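PDB 6L1O: aminotransferase from Bacillus subtilis, which transfers amino groups with the help of pyridoxal 5'-phosphate, as an aminotransferase of the pathway that makes the dipeptide antibiotic bacilysin. Local coordinates for residues F82-R85 against V89-N92; E96-G101 against Q259-F264; P42-P47 against K295-E300; D156-D161 against A193-E198. All blocks are in the same frame, centred on the assembly; numbering follows the deposited sequence.

How the contacts relate
From the N terminus, the chain first passes through 42-47, a loop after strand 35-36, which later meets helix 289-313 in contact 3. That contact closes the longest loop of the four, and the other three lie inside it. Contact 1 comes next and closes a short turn where helix 73-87 ends. Contact 2 follows at once, bringing edge strand 97-100 against helix 255-266; it touches contact 1 where Ile91 packs on Val97. Contact 4, nested within the loop of contact 2, joins the segment after strand 141-146 to helix 186-199. Contacts 3 and 4 lie on opposite sides of the chain's centre, their centres about 36 Å apart.

Contact 1: residues F82-R85 against V89-N92; sequences FYKR and VTIN
The backbone N of Val89 donates to the carbonyl O of Tyr83, 3.1 Å away, in a nearly straight bond (166° at the hydrogen). The donor stands above the carbonyl plane, 41° out of it, as the chain turns back over the end of its own helix. This is a local example of how a helix is closed off: the segment leaving it folds back to take up a carbonyl of the last turns, and its apolar side chains then settle on the helix flank. Val89 and Tyr83 lie side by side and point the same way, with Val89 CB at the edge of the tyrosine ring, 4.1 Å from Tyr83 CD1. Ile91, two residues on, sets its CG1 4.0 Å from Tyr83 CB. On the outer side, Lys84 runs alongside Thr90. The bend at chi2 (50°) carries Lys84 CD past the carbonyl O of Val89 at 3.7 Å, and the chain beyond it brings CE to 3.6 Å from Thr90 OG1, a contact of the aliphatic chain and not of the ammonium group. The buried hydroxyl of Tyr83 is satisfied by a hydrogen bond with Glu233. Tyr83 and Ile91 both reach Val252, so the end of helix 73-87 and the loop leading to strand 97-100 rest together on strand 249-253 of the large mixed sheet.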
loop_
_atom_site.group_PDB
_atom_site.type_symbol
_atom_site.label_atom_id
_atom_site.label_comp_id
_atom_site.label_asym_id
_atom_site.label_seq_id
_atom_site.Cartn_x
_atom_site.Cartn_y
_atom_site.Cartn_z
ATOM N N PHE B 82 12.079 9.936 18.270
ATOM C CA PHE B 82 13.193 9.221 17.675
ATOM C C PHE B 82 14.140 10.163 16.919
ATOM O O PHE B 82 15.378 10.094 17.079
ATOM C CB PHE B 82 12.657 8.139 16.737
ATOM C CG PHE B 82 13.716 7.307 16.094
ATOM C CD1 PHE B 82 14.271 6.223 16.776
ATOM C CD2 PHE B 82 14.138 7.568 14.792
ATOM C CE1 PHE B 82 15.227 5.429 16.177
ATOM C CE2 PHE B 82 15.114 6.741 14.172
ATOM C CZ PHE B 82 15.641 5.685 14.865
ATOM N N TYR B 83 13.585 11.059 16.122
ATOM C CA TYR B 83 14.401 11.981 15.357
ATOM C C TYR B 83 15.170 12.968 16.248
ATOM O O TYR B 83 16.253 13.410 15.904
ATOM C CB TYR B 83 13.574 12.732 14.290
ATOM C CG TYR B 83 13.887 12.154 12.935
ATOM C CD1 TYR B 83 14.707 12.825 12.051
ATOM C CD2 TYR B 83 13.439 10.892 12.579
ATOM C CE1 TYR B 83 15.022 12.308 10.828
ATOM C CE2 TYR B 83 13.784 10.335 11.331
ATOM C CZ TYR B 83 14.576 11.057 10.468
ATOM O OH TYR B 83 14.888 10.504 9.250
ATOM N N LYS B 84 14.586 13.284 17.381
ATOM C CA LYS B 84 15.235 14.135 18.360
ATOM C C LYS B 84 16.389 13.393 19.049
ATOM O O LYS B 84 17.500 13.928 19.103
ATOM C CB LYS B 84 14.237 14.609 19.394
ATOM C CG LYS B 84 14.720 15.788 20.238
ATOM C CD LYS B 84 15.261 16.912 19.318
ATOM C CE LYS B 84 15.097 18.313 19.910
ATOM N NZ LYS B 84 15.475 18.390 21.360
ATOM N N ARG B 85 16.152 12.156 19.476
ATOM C CA ARG B 85 17.147 11.347 20.187
ATOM C C ARG B 85 18.307 10.987 19.280
ATOM O O ARG B 85 19.459 11.053 19.696
ATOM C CB ARG B 85 16.498 10.082 20.737
ATOM C CG ARG B 85 17.425 9.159 21.541
ATOM C CD ARG B 85 16.865 7.778 21.806
ATOM N NE ARG B 85 16.908 6.883 20.643
ATOM C CZ ARG B 85 16.289 5.712 20.558
ATOM N NH1 ARG B 85 15.586 5.211 21.574
ATOM N NH2 ARG B 85 16.412 4.984 19.458
ATOM N N VAL B 89 17.009 16.427 15.716
ATOM C CA VAL B 89 16.102 17.155 14.791
ATOM C C VAL B 89 14.711 17.304 15.400
ATOM O O VAL B 89 14.106 16.313 15.860
ATOM C CB VAL B 89 15.998 16.423 13.445
ATOM C CG1 VAL B 89 14.963 17.074 12.498
ATOM C CG2 VAL B 89 17.364 16.388 12.789
ATOM N N THR B 90 14.200 18.533 15.372
ATOM C CA THR B 90 12.872 18.839 15.839
ATOM C C THR B 90 11.838 18.608 14.752
ATOM O O THR B 90 11.883 19.252 13.708
ATOM C CB THR B 90 12.756 20.321 16.308
ATOM O OG1 THR B 90 13.532 20.496 17.485
ATOM C CG2 THR B 90 11.285 20.640 16.664
ATOM N N ILE B 91 10.889 17.721 15.042
ATOM C CA ILE B 91 9.806 17.374 14.106
ATOM C C ILE B 91 8.458 17.597 14.788
ATOM O O ILE B 91 8.247 17.108 15.885
ATOM C CB ILE B 91 9.904 15.889 13.665
ATOM C CG1 ILE B 91 11.201 15.597 12.889
ATOM C CG2 ILE B 91 8.694 15.492 12.853
ATOM C CD1 ILE B 91 11.353 16.308 11.572
ATOM N N ASN B 92 7.554 18.326 14.138
ATOM C CA ASN B 92 6.174 18.420 14.595
ATOM C C ASN B 92 5.389 17.147 14.251
ATOM O O ASN B 92 5.108 16.924 13.105
ATOM C CB ASN B 92 5.455 19.624 13.955
ATOM C CG ASN B 92 4.111 19.913 14.617
ATOM O OD1 ASN B 92 3.454 19.010 15.176
ATOM N ND2 ASN B 92 3.688 21.180 14.567
#

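Contact 2: residues E96-G101 against Q259-F264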
loop_
_atom_site.group_PDB
_atom_site.type_symbol
_atom_site.label_atom_id
_atom_site.label_comp_id
_atom_site.label_asym_id
_atom_site.label_seq_id
_atom_site.Cartn_x
_atom_site.Cartn_y
_atom_site.Cartn_z
ATOM N N GLU B 96 4.330 17.099 10.396
ATOM C CA GLU B 96 5.529 16.827 9.584
ATOM C C GLU B 96 5.847 15.330 9.419
ATOM O O GLU B 96 6.938 14.985 9.039
ATOM C CB GLU B 96 6.716 17.551 10.180
ATOM C CG GLU B 96 6.590 19.060 10.071
ATOM C CD GLU B 96 7.760 19.851 10.705
ATOM O OE1 GLU B 96 8.247 19.490 11.812
ATOM O OE2 GLU B 96 8.165 20.877 10.091
ATOM N N VAL B 97 4.899 14.480 9.698
ATOM C CA VAL B 97 5.102 13.026 9.600
ATOM C C VAL B 97 4.006 12.379 8.800
ATOM O O VAL B 97 2.837 12.631 9.026
ATOM C CB VAL B 97 5.133 12.381 11.003
ATOM C CG1 VAL B 97 5.421 10.875 10.903
ATOM C CG2 VAL B 97 6.173 13.081 11.883
ATOM N N ALA B 98 4.375 11.478 7.891
ATOM C CA ALA B 98 3.438 10.624 7.225
ATOM C C ALA B 98 3.960 9.191 7.235
ATOM O O ALA B 98 5.157 9.001 7.137
ATOM C CB ALA B 98 3.191 11.069 5.808
ATOM N N LEU B 99 3.037 8.225 7.347
ATOM C CA LEU B 99 3.350 6.787 7.355
ATOM C C LEU B 99 3.133 6.137 6.020
ATOM O O LEU B 99 2.218 6.492 5.272
ATOM C CB LEU B 99 2.452 6.065 8.384
ATOM C CG LEU B 99 2.260 6.755 9.721
ATOM C CD1 LEU B 99 1.396 5.934 10.652
ATOM C CD2 LEU B 99 3.607 6.977 10.340
ATOM N N PHE B 100 3.934 5.119 5.746
ATOM C CA PHE B 100 3.876 4.382 4.498
ATOM C C PHE B 100 3.959 2.866 4.764
ATOM O O PHE B 100 4.583 2.455 5.726
ATOM C CB PHE B 100 5.104 4.730 3.638
ATOM C CG PHE B 100 5.137 6.131 3.126
ATOM C CD1 PHE B 100 4.094 6.626 2.368
ATOM C CD2 PHE B 100 6.193 6.953 3.412
ATOM C CE1 PHE B 100 4.139 7.924 1.872
ATOM C CE2 PHE B 100 6.234 8.256 2.945
ATOM C CZ PHE B 100 5.202 8.724 2.142
ATOM N N GLY B 101 3.394 2.068 3.878
ATOM C CA GLY B 101 3.577 0.624 3.905
ATOM C C GLY B 101 4.898 0.225 3.255
ATOM O O GLY B 101 4.902 -0.458 2.216
ATOM N N GLN B 259 1.380 17.256 3.657
ATOM C CA GLN B 259 -0.045 17.470 3.376
ATOM C C GLN B 259 -0.470 16.842 2.061
ATOM O O GLN B 259 -1.519 16.242 1.986
ATOM C CB GLN B 259 -0.344 18.969 3.362
ATOM C CG GLN B 259 -1.817 19.302 3.211
ATOM C CD GLN B 259 -2.028 20.764 2.795
ATOM O OE1 GLN B 259 -1.147 21.617 2.948
ATOM N NE2 GLN B 259 -3.204 21.056 2.241
ATOM N N ALA B 260 0.350 16.976 1.023
ATOM C CA ALA B 260 0.047 16.369 -0.273
ATOM C C ALA B 260 0.017 14.844 -0.158
ATOM O O ALA B 260 -0.889 14.191 -0.668
ATOM C CB ALA B 260 1.056 16.795 -1.297
ATOM N N VAL B 261 0.992 14.289 0.574
ATOM C CA VAL B 261 1.008 12.852 0.866
ATOM C C VAL B 261 -0.263 12.409 1.520
ATOM O O VAL B 261 -0.879 11.429 1.105
ATOM C CB VAL B 261 2.204 12.481 1.776
ATOM C CG1 VAL B 261 2.082 11.022 2.207
ATOM C CG2 VAL B 261 3.509 12.717 1.032
ATOM N N ASN B 262 -0.673 13.136 2.551
ATOM C CA ASN B 262 -1.842 12.819 3.301
ATOM C C ASN B 262 -3.102 12.896 2.467
ATOM O O ASN B 262 -3.962 12.055 2.559
ATOM C CB ASN B 262 -1.976 13.761 4.493
ATOM C CG ASN B 262 -1.093 13.387 5.674
ATOM O OD1 ASN B 262 -0.650 12.247 5.840
ATOM N ND2 ASN B 262 -0.916 14.345 6.552
ATOM N N GLU B 263 -3.179 13.890 1.584
ATOM C CA GLU B 263 -4.303 13.969 0.677
ATOM C C GLU B 263 -4.425 12.763 -0.253
ATOM O O GLU B 263 -5.485 12.165 -0.369
ATOM C CB GLU B 263 -4.251 15.306 -0.069
ATOM C CG GLU B 263 -4.643 16.472 0.901
ATOM C CD GLU B 263 -4.319 17.879 0.388
ATOM O OE1 GLU B 263 -4.037 18.058 -0.799
ATOM O OE2 GLU B 263 -4.325 18.836 1.180
ATOM N N PHE B 264 -3.330 12.395 -0.896
ATOM C CA PHE B 264 -3.258 11.216 -1.733
ATOM C C PHE B 264 -3.659 9.980 -0.990
ATOM O O PHE B 264 -4.526 9.222 -1.367
ATOM C CB PHE B 264 -1.817 11.033 -2.269
ATOM C CG PHE B 264 -1.691 9.934 -3.286
ATOM C CD1 PHE B 264 -1.664 10.195 -4.646
ATOM C CD2 PHE B 264 -1.512 8.622 -2.868
ATOM C CE1 PHE B 264 -1.559 9.142 -5.582
ATOM C CE2 PHE B 264 -1.395 7.604 -3.783
ATOM C CZ PHE B 264 -1.414 7.853 -5.126
HETATM O O HOH W 1 0.244 11.885 8.286
#
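The ring of Phe100 meets Val261 obliquely, neither squarely over its face nor in line with its edge: Phe100 CE1 is 3.7 Å from Val261 CG1, and CZ touches the same methyl. The two side chains come from opposite directions, Phe100 from the strand and Val261 from the helix. A chi1 of -68° sets the phenyl group of Phe100 beside its own backbone N and carries the ring's far end toward the helix, although the residue's first bond does not aim there. Val261 turns CG1 anti to its backbone N (chi1 173°), and this one methyl serves both strand residues, since Ala98 CB lies 3.8 Å from it. With only a methyl at Ala98, the helix lies close, the axes of the short strand and helix segments passing 8.6 Å apart at 40°. The amide oxygen of Asn262 meets the methyl of Ala98, OD1 to CB at 4.0 Å. No direct hydrogen bond joins the segments; here apolar carbons make the direct touches, and a water joins the polar atoms, donating to Val97 O at 2.8 Å and to Asn262 OD1 at 2.6 Å. The side chain of Phe100 lies about 8 Å from the bound pyridoxal phosphate, and its strand leads into the cofactor-binding Gly102, Gly103 and Lys104. Helix 103-114 adds Val109 and Leu110 to the apolar cluster. Strand 97-100, outermost in the mixed sheet, pairs with strand 249-253 and has helix 73-87 on its other face, against Val97 and Leu99.

Contact 3: residues P42-P47 against K295-E300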
loop_
_atom_site.group_PDB
_atom_site.type_symbol
_atom_site.label_atom_id
_atom_site.label_comp_id
_atom_site.label_asym_id
_atom_site.label_seq_id
_atom_site.Cartn_x
_atom_site.Cartn_y
_atom_site.Cartn_z
ATOM N N PRO B 42 17.785 -8.565 5.192
ATOM C CA PRO B 42 18.484 -8.895 6.454
ATOM C C PRO B 42 18.317 -10.349 6.818
ATOM O O PRO B 42 17.272 -10.911 6.611
ATOM C CB PRO B 42 17.804 -7.986 7.472
ATOM C CG PRO B 42 17.371 -6.796 6.659
ATOM C CD PRO B 42 16.825 -7.444 5.422
ATOM N N ASP B 43 19.395 -10.992 7.277
ATOM C CA ASP B 43 19.318 -12.398 7.566
ATOM C C ASP B 43 18.917 -12.623 9.046
ATOM O O ASP B 43 18.456 -13.662 9.368
ATOM C CB ASP B 43 20.674 -13.076 7.227
ATOM C CG ASP B 43 21.834 -12.440 7.983
ATOM O OD1 ASP B 43 22.115 -11.221 7.782
ATOM O OD2 ASP B 43 22.446 -13.116 8.817
ATOM N N LEU B 44 19.104 -11.634 9.912
ATOM C CA LEU B 44 18.869 -11.782 11.339
ATOM C C LEU B 44 17.417 -11.385 11.682
ATOM O O LEU B 44 16.794 -10.654 10.918
ATOM C CB LEU B 44 19.840 -10.989 12.138
ATOM C CG LEU B 44 21.256 -11.485 11.870
ATOM C CD1 LEU B 44 22.247 -10.561 12.452
ATOM C CD2 LEU B 44 21.436 -12.917 12.409
ATOM N N PRO B 45 16.865 -11.959 12.777
ATOM C CA PRO B 45 15.451 -11.760 13.080
ATOM C C PRO B 45 15.147 -10.383 13.666
ATOM O O PRO B 45 16.035 -9.644 14.119
ATOM C CB PRO B 45 15.143 -12.866 14.118
ATOM C CG PRO B 45 16.429 -13.069 14.834
ATOM C CD PRO B 45 17.511 -12.869 13.753
ATOM N N THR B 46 13.862 -9.982 13.584
ATOM C CA THR B 46 13.440 -8.795 14.260
ATOM C C THR B 46 13.708 -9.019 15.749
ATOM O O THR B 46 13.366 -10.113 16.255
ATOM C CB THR B 46 11.935 -8.549 13.993
ATOM O OG1 THR B 46 11.653 -8.597 12.566
ATOM C CG2 THR B 46 11.463 -7.249 14.599
ATOM N N PRO B 47 14.269 -8.021 16.460
ATOM C CA PRO B 47 14.432 -8.113 17.888
ATOM C C PRO B 47 13.151 -8.477 18.637
ATOM O O PRO B 47 12.072 -7.907 18.353
ATOM C CB PRO B 47 14.925 -6.721 18.280
ATOM C CG PRO B 47 15.597 -6.228 17.065
ATOM C CD PRO B 47 14.860 -6.781 15.950
ATOM N N LYS B 295 24.902 -3.070 13.805
ATOM C CA LYS B 295 25.997 -2.428 13.118
ATOM C C LYS B 295 27.389 -3.116 13.291
ATOM O O LYS B 295 28.184 -3.188 12.337
ATOM C CB LYS B 295 26.094 -0.980 13.594
ATOM C CG LYS B 295 27.195 -0.204 12.856
ATOM C CD LYS B 295 26.925 1.276 12.936
ATOM C CE LYS B 295 27.671 1.920 14.103
ATOM N NZ LYS B 295 27.597 3.398 13.984
ATOM N N ARG B 296 27.672 -3.624 14.491
ATOM C CA ARG B 296 28.946 -4.263 14.756
ATOM C C ARG B 296 29.006 -5.619 14.079
ATOM O O ARG B 296 30.074 -6.012 13.619
ATOM C CB ARG B 296 29.238 -4.424 16.269
ATOM C CG ARG B 296 29.419 -3.151 17.073
ATOM C CD ARG B 296 30.020 -3.458 18.458
ATOM N NE ARG B 296 29.046 -4.105 19.365
ATOM C CZ ARG B 296 28.130 -3.442 20.073
ATOM N NH1 ARG B 296 28.129 -2.104 20.068
ATOM N NH2 ARG B 296 27.300 -4.078 20.861
ATOM N N ILE B 297 27.883 -6.325 13.983
ATOM C CA ILE B 297 27.792 -7.563 13.203
ATOM C C ILE B 297 28.165 -7.309 11.738
ATOM O O ILE B 297 28.974 -8.068 11.145
ATOM C CB ILE B 297 26.432 -8.229 13.286
ATOM C CG1 ILE B 297 26.206 -8.796 14.711
ATOM C CG2 ILE B 297 26.264 -9.339 12.257
ATOM C CD1 ILE B 297 24.786 -9.158 15.064
ATOM N N TYR B 298 27.529 -6.284 11.137
ATOM C CA TYR B 298 27.837 -5.994 9.730
ATOM C C TYR B 298 29.290 -5.607 9.549
ATOM O O TYR B 298 29.929 -6.078 8.582
ATOM C CB TYR B 298 26.870 -4.913 9.190
ATOM C CG TYR B 298 25.461 -5.428 9.032
ATOM C CD1 TYR B 298 25.207 -6.710 8.562
ATOM C CD2 TYR B 298 24.359 -4.633 9.367
ATOM C CE1 TYR B 298 23.927 -7.167 8.395
ATOM C CE2 TYR B 298 23.086 -5.079 9.216
ATOM C CZ TYR B 298 22.849 -6.334 8.735
ATOM O OH TYR B 298 21.560 -6.784 8.536
ATOM N N LYS B 299 29.826 -4.770 10.448
ATOM C CA LYS B 299 31.214 -4.347 10.359
ATOM C C LYS B 299 32.192 -5.555 10.458
ATOM O O LYS B 299 33.169 -5.630 9.736
ATOM C CB LYS B 299 31.522 -3.280 11.426
ATOM C CG LYS B 299 32.962 -2.761 11.480
ATOM C CD LYS B 299 33.419 -2.214 10.136
ATOM C CE LYS B 299 34.848 -1.633 10.214
ATOM N NZ LYS B 299 35.515 -1.665 8.889
ATOM N N GLU B 300 31.887 -6.496 11.334
ATOM C CA GLU B 300 32.694 -7.695 11.437
ATOM C C GLU B 300 32.657 -8.515 10.156
ATOM O O GLU B 300 33.670 -9.061 9.732
ATOM C CB GLU B 300 32.229 -8.524 12.608
ATOM C CG GLU B 300 32.796 -9.922 12.743
ATOM C CD GLU B 300 34.292 -9.963 12.940
ATOM O OE1 GLU B 300 34.857 -8.996 13.525
ATOM O OE2 GLU B 300 34.908 -10.989 12.515
#
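In the aspartate aminotransferase fold of this enzyme, the loop between strand 35-36 and helix 48-57 lies against the long helix 289-313, and Leu44 and Ile297 meet there tip to tip, CD1 to CD1 at 3.9 Å. Leu44 holds CG anti to its carbonyl carbon (chi1 -62°) and extends CD1 beyond it. Ile297 mirrors this reach with its own extended branch (chi2 164°), so that the two span backbones whose CA atoms are 10.0 Å apart. The case shows how long side chains can join a loop and a helix that are not close themselves. Tyr298 makes the second link: a chi1 of -70° sets its CG beside the backbone N, and the ring reaches across to Asp43 and Pro42. Asp43 OD1 stands at the edge of the Tyr298 ring, near its plane, 4.5 Å from Tyr298 CE1; the carboxylate is committed mainly to a salt bridge with Arg301. Phe212 packs edge-to-face with the tyrosine, and the ring of Phe324 meets it as well. The side chain of Pro42 is about 8 Å from the bound pyridoxal phosphate, so this end of the contact lies near the cofactor site. The phenol oxygen, buried here and without a hydrogen-bonding partner in the model, ends 4.1 Å from Pro42 CB: Tyr298 OH against an aliphatic carbon.

Contact 4: residues D156-D161 against A193-E198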
loop_
_atom_site.group_PDB
_atom_site.type_symbol
_atom_site.label_atom_id
_atom_site.label_comp_id
_atom_site.label_asym_id
_atom_site.label_seq_id
_atom_site.Cartn_x
_atom_site.Cartn_y
_atom_site.Cartn_z
ATOM N N ASP B 156 27.907 16.390 -8.244
ATOM C CA ASP B 156 28.323 17.779 -8.446
ATOM C C ASP B 156 27.143 18.526 -9.086
ATOM O O ASP B 156 26.863 18.371 -10.281
ATOM C CB ASP B 156 29.560 17.832 -9.350
ATOM C CG ASP B 156 30.134 19.246 -9.479
ATOM O OD1 ASP B 156 29.439 20.247 -9.144
ATOM O OD2 ASP B 156 31.297 19.331 -9.945
ATOM N N PHE B 157 26.488 19.356 -8.302
ATOM C CA PHE B 157 25.222 19.999 -8.727
ATOM C C PHE B 157 25.438 21.068 -9.810
ATOM O O PHE B 157 24.526 21.359 -10.596
ATOM C CB PHE B 157 24.510 20.619 -7.540
ATOM C CG PHE B 157 24.087 19.614 -6.487
ATOM C CD1 PHE B 157 23.195 18.597 -6.810
ATOM C CD2 PHE B 157 24.566 19.691 -5.211
ATOM C CE1 PHE B 157 22.797 17.661 -5.864
ATOM C CE2 PHE B 157 24.184 18.757 -4.235
ATOM C CZ PHE B 157 23.278 17.759 -4.566
ATOM N N GLU B 158 26.649 21.617 -9.858
ATOM C CA GLU B 158 27.028 22.584 -10.884
ATOM C C GLU B 158 27.322 21.936 -12.233
ATOM O O GLU B 158 27.363 22.631 -13.242
ATOM C CB GLU B 158 28.240 23.381 -10.403
ATOM C CG GLU B 158 27.936 24.271 -9.216
ATOM C CD GLU B 158 26.945 25.391 -9.561
ATOM O OE1 GLU B 158 26.966 25.884 -10.712
ATOM O OE2 GLU B 158 26.144 25.790 -8.680
ATOM N N LYS B 159 27.493 20.611 -12.258
ATOM C CA LYS B 159 27.642 19.884 -13.504
ATOM C C LYS B 159 26.312 19.721 -14.244
ATOM O O LYS B 159 26.314 19.368 -15.388
ATOM C CB LYS B 159 28.311 18.524 -13.269
ATOM N N ILE B 160 25.191 19.968 -13.574
ATOM C CA ILE B 160 23.880 19.758 -14.163
ATOM C C ILE B 160 23.618 20.912 -15.140
ATOM O O ILE B 160 23.819 22.086 -14.808
ATOM C CB ILE B 160 22.761 19.730 -13.115
ATOM C CG1 ILE B 160 22.980 18.573 -12.105
ATOM C CG2 ILE B 160 21.413 19.559 -13.799
ATOM C CD1 ILE B 160 22.142 18.736 -10.831
ATOM N N ASP B 161 23.199 20.543 -16.331
ATOM C CA ASP B 161 22.821 21.520 -17.366
ATOM C C ASP B 161 21.717 22.435 -16.844
ATOM O O ASP B 161 20.616 21.949 -16.570
ATOM C CB ASP B 161 22.328 20.785 -18.605
ATOM C CG ASP B 161 22.004 21.725 -19.769
ATOM O OD1 ASP B 161 22.011 22.963 -19.608
ATOM O OD2 ASP B 161 21.739 21.200 -20.861
ATOM N N ALA B 193 20.450 21.412 -0.226
ATOM C CA ALA B 193 19.250 22.111 0.106
ATOM C C ALA B 193 19.263 23.541 -0.474
ATOM O O ALA B 193 18.228 24.060 -0.931
ATOM C CB ALA B 193 19.022 22.145 1.599
ATOM N N ALA B 194 20.434 24.156 -0.434
ATOM C CA ALA B 194 20.652 25.464 -1.062
ATOM C C ALA B 194 20.404 25.420 -2.563
ATOM O O ALA B 194 19.694 26.265 -3.104
ATOM C CB ALA B 194 22.070 25.962 -0.775
ATOM N N PHE B 195 20.940 24.394 -3.221
ATOM C CA PHE B 195 20.729 24.201 -4.641
ATOM C C PHE B 195 19.236 23.985 -5.026
ATOM O O PHE B 195 18.735 24.525 -6.000
ATOM C CB PHE B 195 21.577 23.023 -5.120
ATOM C CG PHE B 195 21.599 22.851 -6.594
ATOM C CD1 PHE B 195 22.478 23.620 -7.382
ATOM C CD2 PHE B 195 20.736 21.931 -7.229
ATOM C CE1 PHE B 195 22.518 23.439 -8.760
ATOM C CE2 PHE B 195 20.753 21.770 -8.606
ATOM C CZ PHE B 195 21.647 22.536 -9.371
ATOM N N ALA B 196 18.532 23.188 -4.228
ATOM C CA ALA B 196 17.130 22.871 -4.516
ATOM C C ALA B 196 16.246 24.092 -4.282
ATOM O O ALA B 196 15.323 24.349 -5.035
ATOM C CB ALA B 196 16.698 21.707 -3.640
ATOM N N LYS B 197 16.586 24.860 -3.250
ATOM C CA LYS B 197 15.919 26.118 -2.932
ATOM C C LYS B 197 16.047 27.134 -4.082
ATOM O O LYS B 197 15.084 27.819 -4.407
ATOM C CB LYS B 197 16.482 26.708 -1.653
ATOM C CG LYS B 197 15.657 27.788 -0.996
ATOM C CD LYS B 197 16.369 28.274 0.260
ATOM C CE LYS B 197 15.478 29.101 1.175
ATOM N NZ LYS B 197 15.234 30.509 0.740
ATOM N N GLU B 198 17.222 27.185 -4.703
ATOM C CA GLU B 198 17.462 28.111 -5.806
ATOM C C GLU B 198 16.712 27.747 -7.071
ATOM O O GLU B 198 16.248 28.611 -7.813
ATOM C CB GLU B 198 18.953 28.188 -6.088
ATOM C CG GLU B 198 19.286 29.016 -7.330
ATOM C CD GLU B 198 20.697 29.549 -7.344
ATOM O OE1 GLU B 198 21.475 29.191 -6.432
ATOM O OE2 GLU B 198 21.015 30.330 -8.284
#
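Phe157 and Phe195 bring their side chains together at a slant, and the main touch is made by a methylene, not by stacked rings. Phe157 CB sits over the centre of the Phe195 ring, 3.6 Å from its centroid and only 10° off the normal, which makes this a CH-pi contact. The phenyl group beyond it leads away, with CG beside the backbone N of Phe157. The planes are inclined by only 22°, yet the rings are displaced enough to share little face, with centroids 5.1 Å apart. Two phenylalanines can therefore pack through the CB methylene of one on the ring face of the other, as this example shows. Phe195 reaches out from its helix with CG anti to the backbone N (chi1 -172°), which drives the ring into the loop. There its CZ comes 3.3 Å from the carbonyl O of Phe157, while Ile160 CD1 approaches Phe195 CE2 obliquely at 4.0 Å. Glu158 OE2 stands at the ring edge, near its plane, at the more exposed margin. The loop is shaped by an Asx turn, in which Asp156 OD1 accepts from Glu158 N at 3.2 Å. Leu165 also touches both Ile160 and Phe195. Phe157 and Ile160 further pack on Met145 and Tyr143, so the loop, away from the cofactor site, joins strand 141-146, outermost in the mixed sheet, to helix 186-199.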